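Local atomic coordinates of putative beta-glucosidase (Bifidobacterium adolescentis, PDB entry 5WAB), a protein that acts as a beta-glucosidase of glycoside hydrolase family 3 and may also release terminal alpha-L-arabinopyranose from ginsenoside Rb2. Residues T565-A570 with E617-L622; Y587-K592 with T645-T650; W637-G642 with V661-D666. All coordinates share one frame; numbering follows the deposited sequence.

Contact 1 (T565-A570 with E617-L622); sequences TAHVTA and EITFDL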
# COMPACT_ATOMS: atom_id res chain seq x y z
N THR A 565 -25.97 -11.63 2.18
CA THR A 565 -24.72 -12.10 1.59
C THR A 565 -24.99 -12.66 0.20
O THR A 565 -26.09 -13.13 -0.10
CB THR A 565 -24.03 -13.16 2.44
OG1 THR A 565 -24.90 -14.29 2.62
CG2 THR A 565 -23.61 -12.59 3.79
N ALA A 566 -23.95 -12.64 -0.62
CA ALA A 566 -24.04 -13.13 -1.98
C ALA A 566 -22.75 -13.86 -2.33
O ALA A 566 -21.75 -13.79 -1.61
CB ALA A 566 -24.30 -11.98 -2.97
N HIS A 567 -22.78 -14.56 -3.46
CA HIS A 567 -21.64 -15.34 -3.92
C HIS A 567 -21.50 -15.17 -5.42
O HIS A 567 -22.48 -15.25 -6.16
CB HIS A 567 -21.81 -16.83 -3.56
CG HIS A 567 -20.66 -17.68 -3.99
ND1 HIS A 567 -20.73 -18.52 -5.08
CD2 HIS A 567 -19.41 -17.81 -3.49
CE1 HIS A 567 -19.58 -19.15 -5.23
NE2 HIS A 567 -18.75 -18.73 -4.28
N VAL A 568 -20.26 -14.98 -5.88
CA VAL A 568 -19.98 -14.68 -7.27
C VAL A 568 -19.25 -15.85 -7.90
O VAL A 568 -18.31 -16.39 -7.32
CB VAL A 568 -19.15 -13.40 -7.42
CG1 VAL A 568 -19.04 -13.02 -8.89
CG2 VAL A 568 -19.79 -12.29 -6.64
N THR A 569 -19.66 -16.21 -9.11
CA THR A 569 -19.00 -17.28 -9.84
C THR A 569 -18.75 -16.78 -11.26
O THR A 569 -19.66 -16.22 -11.87
CB THR A 569 -19.90 -18.51 -9.81
OG1 THR A 569 -20.35 -18.68 -8.46
CG2 THR A 569 -19.15 -19.80 -10.28
N ALA A 570 -17.53 -16.98 -11.77
CA ALA A 570 -17.18 -16.52 -13.11
C ALA A 570 -16.07 -17.38 -13.69
O ALA A 570 -15.28 -17.99 -12.97
CB ALA A 570 -16.75 -15.05 -13.08
N GLU A 617 -12.17 -21.36 -13.44
CA GLU A 617 -13.37 -20.94 -12.73
C GLU A 617 -12.97 -20.37 -11.38
O GLU A 617 -12.30 -21.04 -10.59
CB GLU A 617 -14.35 -22.10 -12.53
CG GLU A 617 -15.66 -21.65 -11.98
CD GLU A 617 -16.47 -21.07 -13.10
OE1 GLU A 617 -15.99 -21.12 -14.22
OE2 GLU A 617 -17.59 -20.59 -12.89
N ILE A 618 -13.40 -19.13 -11.12
CA ILE A 618 -13.02 -18.45 -9.89
C ILE A 618 -14.29 -17.99 -9.19
O ILE A 618 -15.30 -17.67 -9.83
CB ILE A 618 -12.09 -17.25 -10.15
CG1 ILE A 618 -12.62 -16.38 -11.27
CG2 ILE A 618 -10.70 -17.75 -10.52
CD1 ILE A 618 -11.84 -15.11 -11.46
N THR A 619 -14.23 -17.94 -7.86
CA THR A 619 -15.38 -17.56 -7.05
C THR A 619 -15.00 -16.43 -6.10
O THR A 619 -13.84 -16.30 -5.69
CB THR A 619 -15.95 -18.74 -6.24
OG1 THR A 619 -14.94 -19.25 -5.37
CG2 THR A 619 -16.44 -19.84 -7.17
N PHE A 620 -16.00 -15.64 -5.73
CA PHE A 620 -15.84 -14.54 -4.78
C PHE A 620 -16.95 -14.63 -3.74
O PHE A 620 -18.12 -14.76 -4.09
CB PHE A 620 -15.91 -13.18 -5.48
CG PHE A 620 -14.92 -13.00 -6.61
CD1 PHE A 620 -13.68 -12.43 -6.39
CD2 PHE A 620 -15.25 -13.38 -7.90
CE1 PHE A 620 -12.78 -12.25 -7.43
CE2 PHE A 620 -14.35 -13.21 -8.94
CZ PHE A 620 -13.12 -12.64 -8.70
N ASP A 621 -16.56 -14.59 -2.46
CA ASP A 621 -17.52 -14.44 -1.37
C ASP A 621 -17.71 -12.96 -1.08
O ASP A 621 -16.74 -12.21 -0.98
CB ASP A 621 -17.01 -15.16 -0.12
CG ASP A 621 -17.27 -16.66 -0.16
OD1 ASP A 621 -18.22 -17.10 -0.84
OD2 ASP A 621 -16.52 -17.41 0.51
N LEU A 622 -18.97 -12.54 -0.96
CA LEU A 622 -19.32 -11.16 -0.63
C LEU A 622 -20.08 -11.19 0.69
O LEU A 622 -21.28 -11.47 0.71
CB LEU A 622 -20.16 -10.53 -1.74
CG LEU A 622 -19.46 -10.31 -3.09
CD1 LEU A 622 -20.41 -9.70 -4.12
CD2 LEU A 622 -18.23 -9.42 -2.90
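Val568 faces Phe620 in the middle of an antiparallel ladder that joins 565-570 to 617-622. The backbones supply six hydrogen bonds, two at each of the pairs Ala566-Leu622, Val568-Phe620 and Ala570-Ile618. The shortest runs from Val568 N to Phe620 O at 2.8 Å. His567-Asp621 and Thr569-Thr619 are the non-hydrogen-bonded pairs between them.

The apolar side chains Val568, Phe620 and Leu622 pack on one face. Val568 CG1 stands anti to the backbone N (chi1 -172°) and meets Phe620 CD2 at 3.9 Å. The other branch, CG2, turns back beside that N and reaches Leu622 CD1 at 3.7 Å. Val568 CB lies at the edge of the Phe620 ring, near its plane. This face is the inner side of a fibronectin type III-like beta sandwich. Here Phe620 touches Val584 and Val586, and Val568 touches Val646 and Val648, all from the opposing sheet.

His567, Thr569, Thr619 and Asp621 occupy the other face. The His567 ring swings across to 617-622 because CG is anti to the backbone N (chi1 -179°). Its CD2 edge meets Asp621 OD1 in the ring plane at 3.0 Å, a contact through carbon. The ring and carboxylate planes are 53° apart. The neighbouring ring atom, His567 NE2, sits 3.4 Å from Thr619 CB, which approaches obliquely. Nearer the end of the ladder the Glu617 chain comes in from the flank of its strand. It bends at chi2, which brings Glu617 OE2 to 3.1 Å from Thr569 CG2.

Contact 2 (Y587-K592 with T645-T650); sequences YVAPGK and TVEVGT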
# COMPACT_ATOMS: atom_id res chain seq x y z
N TYR A 587 -16.68 -5.38 -8.10
CA TYR A 587 -17.14 -4.15 -7.50
C TYR A 587 -18.60 -4.30 -7.08
O TYR A 587 -19.36 -5.07 -7.67
CB TYR A 587 -16.99 -2.96 -8.47
CG TYR A 587 -15.56 -2.67 -8.85
CD1 TYR A 587 -14.91 -3.40 -9.83
CD2 TYR A 587 -14.86 -1.64 -8.24
CE1 TYR A 587 -13.61 -3.14 -10.18
CE2 TYR A 587 -13.56 -1.36 -8.58
CZ TYR A 587 -12.94 -2.11 -9.55
OH TYR A 587 -11.63 -1.84 -9.89
N VAL A 588 -18.99 -3.57 -6.04
CA VAL A 588 -20.38 -3.54 -5.59
C VAL A 588 -20.93 -2.14 -5.87
O VAL A 588 -20.40 -1.15 -5.35
CB VAL A 588 -20.52 -3.91 -4.11
CG1 VAL A 588 -21.92 -3.56 -3.61
CG2 VAL A 588 -20.23 -5.39 -3.91
N ALA A 589 -21.98 -2.08 -6.68
CA ALA A 589 -22.62 -0.81 -7.03
C ALA A 589 -23.97 -0.73 -6.34
O ALA A 589 -24.95 -1.32 -6.82
CB ALA A 589 -22.78 -0.68 -8.55
N PRO A 590 -24.07 -0.01 -5.23
CA PRO A 590 -25.33 0.02 -4.48
C PRO A 590 -26.31 1.01 -5.06
O PRO A 590 -25.95 1.98 -5.74
CB PRO A 590 -24.88 0.46 -3.08
CG PRO A 590 -23.70 1.33 -3.35
CD PRO A 590 -23.00 0.74 -4.55
N GLY A 591 -27.59 0.75 -4.79
CA GLY A 591 -28.63 1.67 -5.16
C GLY A 591 -28.68 2.88 -4.24
O GLY A 591 -27.86 3.04 -3.34
N LYS A 592 -29.63 3.77 -4.53
CA LYS A 592 -29.81 4.97 -3.73
C LYS A 592 -30.00 4.60 -2.27
O LYS A 592 -30.86 3.79 -1.93
CB LYS A 592 -31.01 5.78 -4.25
CG LYS A 592 -31.25 7.06 -3.46
CD LYS A 592 -30.06 8.00 -3.55
CE LYS A 592 -30.26 9.27 -2.72
NZ LYS A 592 -31.43 10.10 -3.16
N THR A 645 -25.80 -3.94 -7.27
CA THR A 645 -25.26 -4.45 -8.52
C THR A 645 -23.85 -4.97 -8.28
O THR A 645 -22.99 -4.24 -7.77
CB THR A 645 -25.26 -3.37 -9.60
OG1 THR A 645 -26.60 -3.02 -9.95
CG2 THR A 645 -24.55 -3.89 -10.84
N VAL A 646 -23.62 -6.23 -8.62
CA VAL A 646 -22.30 -6.83 -8.56
C VAL A 646 -21.69 -6.74 -9.95
O VAL A 646 -22.27 -7.22 -10.93
CB VAL A 646 -22.36 -8.29 -8.08
CG1 VAL A 646 -20.97 -8.89 -8.06
CG2 VAL A 646 -22.99 -8.36 -6.71
N GLU A 647 -20.53 -6.08 -10.05
CA GLU A 647 -19.83 -5.90 -11.31
C GLU A 647 -18.59 -6.78 -11.34
O GLU A 647 -17.83 -6.83 -10.36
CB GLU A 647 -19.44 -4.43 -11.51
CG GLU A 647 -20.62 -3.47 -11.49
CD GLU A 647 -20.19 -2.02 -11.41
OE1 GLU A 647 -19.03 -1.76 -11.02
OE2 GLU A 647 -21.02 -1.14 -11.73
N VAL A 648 -18.36 -7.45 -12.46
CA VAL A 648 -17.20 -8.31 -12.66
C VAL A 648 -16.45 -7.80 -13.87
O VAL A 648 -17.05 -7.57 -14.93
CB VAL A 648 -17.61 -9.78 -12.83
CG1 VAL A 648 -16.37 -10.66 -12.97
CG2 VAL A 648 -18.46 -10.24 -11.66
N GLY A 649 -15.15 -7.61 -13.72
CA GLY A 649 -14.36 -7.10 -14.82
C GLY A 649 -12.88 -7.19 -14.55
O GLY A 649 -12.43 -7.91 -13.65
N THR A 650 -12.11 -6.45 -15.35
CA THR A 650 -10.66 -6.42 -15.23
C THR A 650 -10.14 -5.03 -14.91
O THR A 650 -8.93 -4.80 -14.95
CB THR A 650 -10.02 -6.97 -16.50
OG1 THR A 650 -10.50 -6.23 -17.63
CG2 THR A 650 -10.39 -8.43 -16.68
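Thr645 pairs with Ala589 through two backbone hydrogen bonds. Thr645 N donates to Ala589 O at 2.8 Å. Thr645 O accepts from Ala589 N at 2.6 Å. Thr645 CB packs against Ala589 CB at 3.8 Å.

Val646 is opposite Val588 in a non-hydrogen-bonded pair. Both side chains turn to the other face of the sheet. The CA of Val646 makes a C-H...O contact with Tyr587 O.

Glu647 restores the hydrogen-bonded pattern with Tyr587. Glu647 N points almost straight at Tyr587 O (2.8 Å, 178° at the hydrogen), and Tyr587 N returns a bond to Glu647 O. The glutamate chain is extended beyond CG and lies across its neighbours. Glu647 OE1 comes to 3.5 Å from Tyr587 CB, and OE2 to 3.7 Å from Ala589 CB. OE1 is also hydrogen-bonded to His600 ND1, and the His600 ring stacks on Tyr587.

Beyond Val648 the chain turns a corner, with Gly649 bonded by its backbone to Gln585. Strands 580-590 and 642-648 are the central pair of an antiparallel sheet, flanked by 601-610 and 654-663. Val646 and Val648 pack on Val558 and Val556 of strand 551-560.

Contact 3 (W637-G642 with V661-D666); sequences WHVEAG and VTLDGD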
# COMPACT_ATOMS: atom_id res chain seq x y z
N TRP A 637 -21.90 -0.51 11.39
CA TRP A 637 -22.13 -0.86 10.00
C TRP A 637 -23.61 -1.15 9.77
O TRP A 637 -24.33 -1.58 10.67
CB TRP A 637 -21.27 -2.07 9.61
CG TRP A 637 -19.81 -1.78 9.73
CD1 TRP A 637 -18.98 -2.15 10.75
CD2 TRP A 637 -19.01 -1.02 8.81
NE1 TRP A 637 -17.70 -1.68 10.51
CE2 TRP A 637 -17.70 -0.98 9.33
CE3 TRP A 637 -19.28 -0.38 7.60
CZ2 TRP A 637 -16.65 -0.32 8.68
CZ3 TRP A 637 -18.23 0.28 6.95
CH2 TRP A 637 -16.94 0.29 7.49
N HIS A 638 -24.07 -0.87 8.55
CA HIS A 638 -25.48 -1.03 8.22
C HIS A 638 -25.62 -1.51 6.78
O HIS A 638 -25.11 -0.86 5.86
CB HIS A 638 -26.26 0.28 8.41
CG HIS A 638 -27.73 0.16 8.14
ND1 HIS A 638 -28.39 0.99 7.26
CD2 HIS A 638 -28.65 -0.71 8.61
CE1 HIS A 638 -29.67 0.65 7.21
NE2 HIS A 638 -29.85 -0.38 8.02
N VAL A 639 -26.29 -2.64 6.60
CA VAL A 639 -26.70 -3.12 5.28
C VAL A 639 -28.14 -2.70 5.08
O VAL A 639 -29.03 -3.12 5.84
CB VAL A 639 -26.53 -4.64 5.14
CG1 VAL A 639 -26.99 -5.09 3.77
CG2 VAL A 639 -25.09 -5.04 5.33
N GLU A 640 -28.36 -1.85 4.09
CA GLU A 640 -29.68 -1.31 3.78
C GLU A 640 -30.40 -2.22 2.79
O GLU A 640 -29.79 -2.72 1.83
CB GLU A 640 -29.52 0.10 3.22
CG GLU A 640 -30.74 0.99 3.32
CD GLU A 640 -30.45 2.41 2.87
OE1 GLU A 640 -29.49 3.02 3.40
OE2 GLU A 640 -31.17 2.92 1.99
N ALA A 641 -31.69 -2.44 3.02
CA ALA A 641 -32.47 -3.28 2.11
C ALA A 641 -32.56 -2.64 0.74
O ALA A 641 -32.70 -1.42 0.61
CB ALA A 641 -33.87 -3.50 2.67
N GLY A 642 -32.46 -3.46 -0.29
CA GLY A 642 -32.60 -3.00 -1.65
C GLY A 642 -31.70 -3.78 -2.59
O GLY A 642 -31.13 -4.80 -2.22
N VAL A 661 -28.47 -8.25 -7.19
CA VAL A 661 -28.96 -9.02 -6.05
C VAL A 661 -29.75 -8.08 -5.15
O VAL A 661 -29.45 -6.88 -5.04
CB VAL A 661 -27.82 -9.70 -5.26
CG1 VAL A 661 -27.12 -10.69 -6.15
CG2 VAL A 661 -26.82 -8.67 -4.75
N THR A 662 -30.78 -8.64 -4.52
CA THR A 662 -31.64 -7.90 -3.60
C THR A 662 -31.43 -8.44 -2.19
O THR A 662 -31.63 -9.63 -1.94
CB THR A 662 -33.10 -8.04 -4.02
OG1 THR A 662 -33.24 -7.63 -5.39
CG2 THR A 662 -34.00 -7.17 -3.15
N LEU A 663 -30.99 -7.57 -1.28
CA LEU A 663 -30.72 -7.96 0.09
C LEU A 663 -31.85 -7.52 1.02
O LEU A 663 -32.63 -6.62 0.70
CB LEU A 663 -29.40 -7.35 0.56
CG LEU A 663 -28.19 -7.66 -0.32
CD1 LEU A 663 -26.93 -7.11 0.33
CD2 LEU A 663 -28.06 -9.15 -0.60
N ASP A 664 -31.94 -8.18 2.18
CA ASP A 664 -33.03 -7.92 3.11
C ASP A 664 -32.78 -6.72 4.02
O ASP A 664 -33.74 -6.17 4.57
CB ASP A 664 -33.30 -9.13 4.01
CG ASP A 664 -33.49 -10.41 3.24
OD1 ASP A 664 -33.76 -10.35 2.02
OD2 ASP A 664 -33.40 -11.49 3.87
N GLY A 665 -31.54 -6.30 4.18
CA GLY A 665 -31.21 -5.37 5.26
C GLY A 665 -30.95 -6.09 6.57
O GLY A 665 -31.47 -7.18 6.83
N ASP A 666 -30.14 -5.46 7.42
CA ASP A 666 -29.70 -6.10 8.65
C ASP A 666 -30.67 -5.94 9.81
O ASP A 666 -30.37 -6.41 10.91
CB ASP A 666 -28.31 -5.59 9.06
CG ASP A 666 -28.25 -4.09 9.20
OD1 ASP A 666 -29.30 -3.46 9.44
OD2 ASP A 666 -27.14 -3.54 9.10
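Asp666 and Val639 bind each other twice at the close-packed end. Val639 N donates to Asp666 OD2 at 2.8 Å, from above the carboxylate plane. Asp666 N donates back to Val639 O at 3.0 Å. With CG between the backbone N and the carbonyl carbon (chi1 56°), the carboxylate lies against 637-642. Asp666 OD1 meets His638 CD2 at the ring edge, 2.9 Å away, with ring and carboxylate planes 50° apart. Lys668 forms a salt bridge with OD2. An alanine in place of this aspartate is likely to leave Val639 N without its acceptor and Lys668 without its opposite charge.

Gly665 CA makes a C-H...O contact with Val639 O at 3.2 Å. Its backbone angles call for glycine. Val639 CG1 touches Leu663 CD1 at 4.0 Å.

The other end is looser and faces solvent at Ala641, Thr662 and Asp664. Leu663 N still bonds to Gly642 O at 2.9 Å, but the bond from Gly642 N to Leu663 O is weak, at 3.3 Å. Ala641 CB approaches Asp664 O to 3.3 Å. The Gly642-Leu663 pair lies at the open end of the beta hairpin made by strands 642-648 and 654-663 in the fibronectin type III-like domain.

In the fold
Contacts 1 and 2 lie in the two sheets of one beta sandwich, contact 1 in the three-stranded sheet and contact 2 in the four-stranded one. Their centres are about 13 Å apart. They meet in the core: Val646 CG1 is 3.9 Å from Val568 CG2, and Val646 CG2 is 3.9 Å from Leu622 CD1. Contact 3 is at the edge of the sandwich, where strand 636-639 gives way to strand 642-648. It is about 14 Å from contact 2, centre to centre, and the two share a sheet through the neighbouring strands 642-648 and 654-663. It is about 18 Å from contact 1, centre to centre, and touches it only lightly, with Leu663 CD2 near Thr565 N.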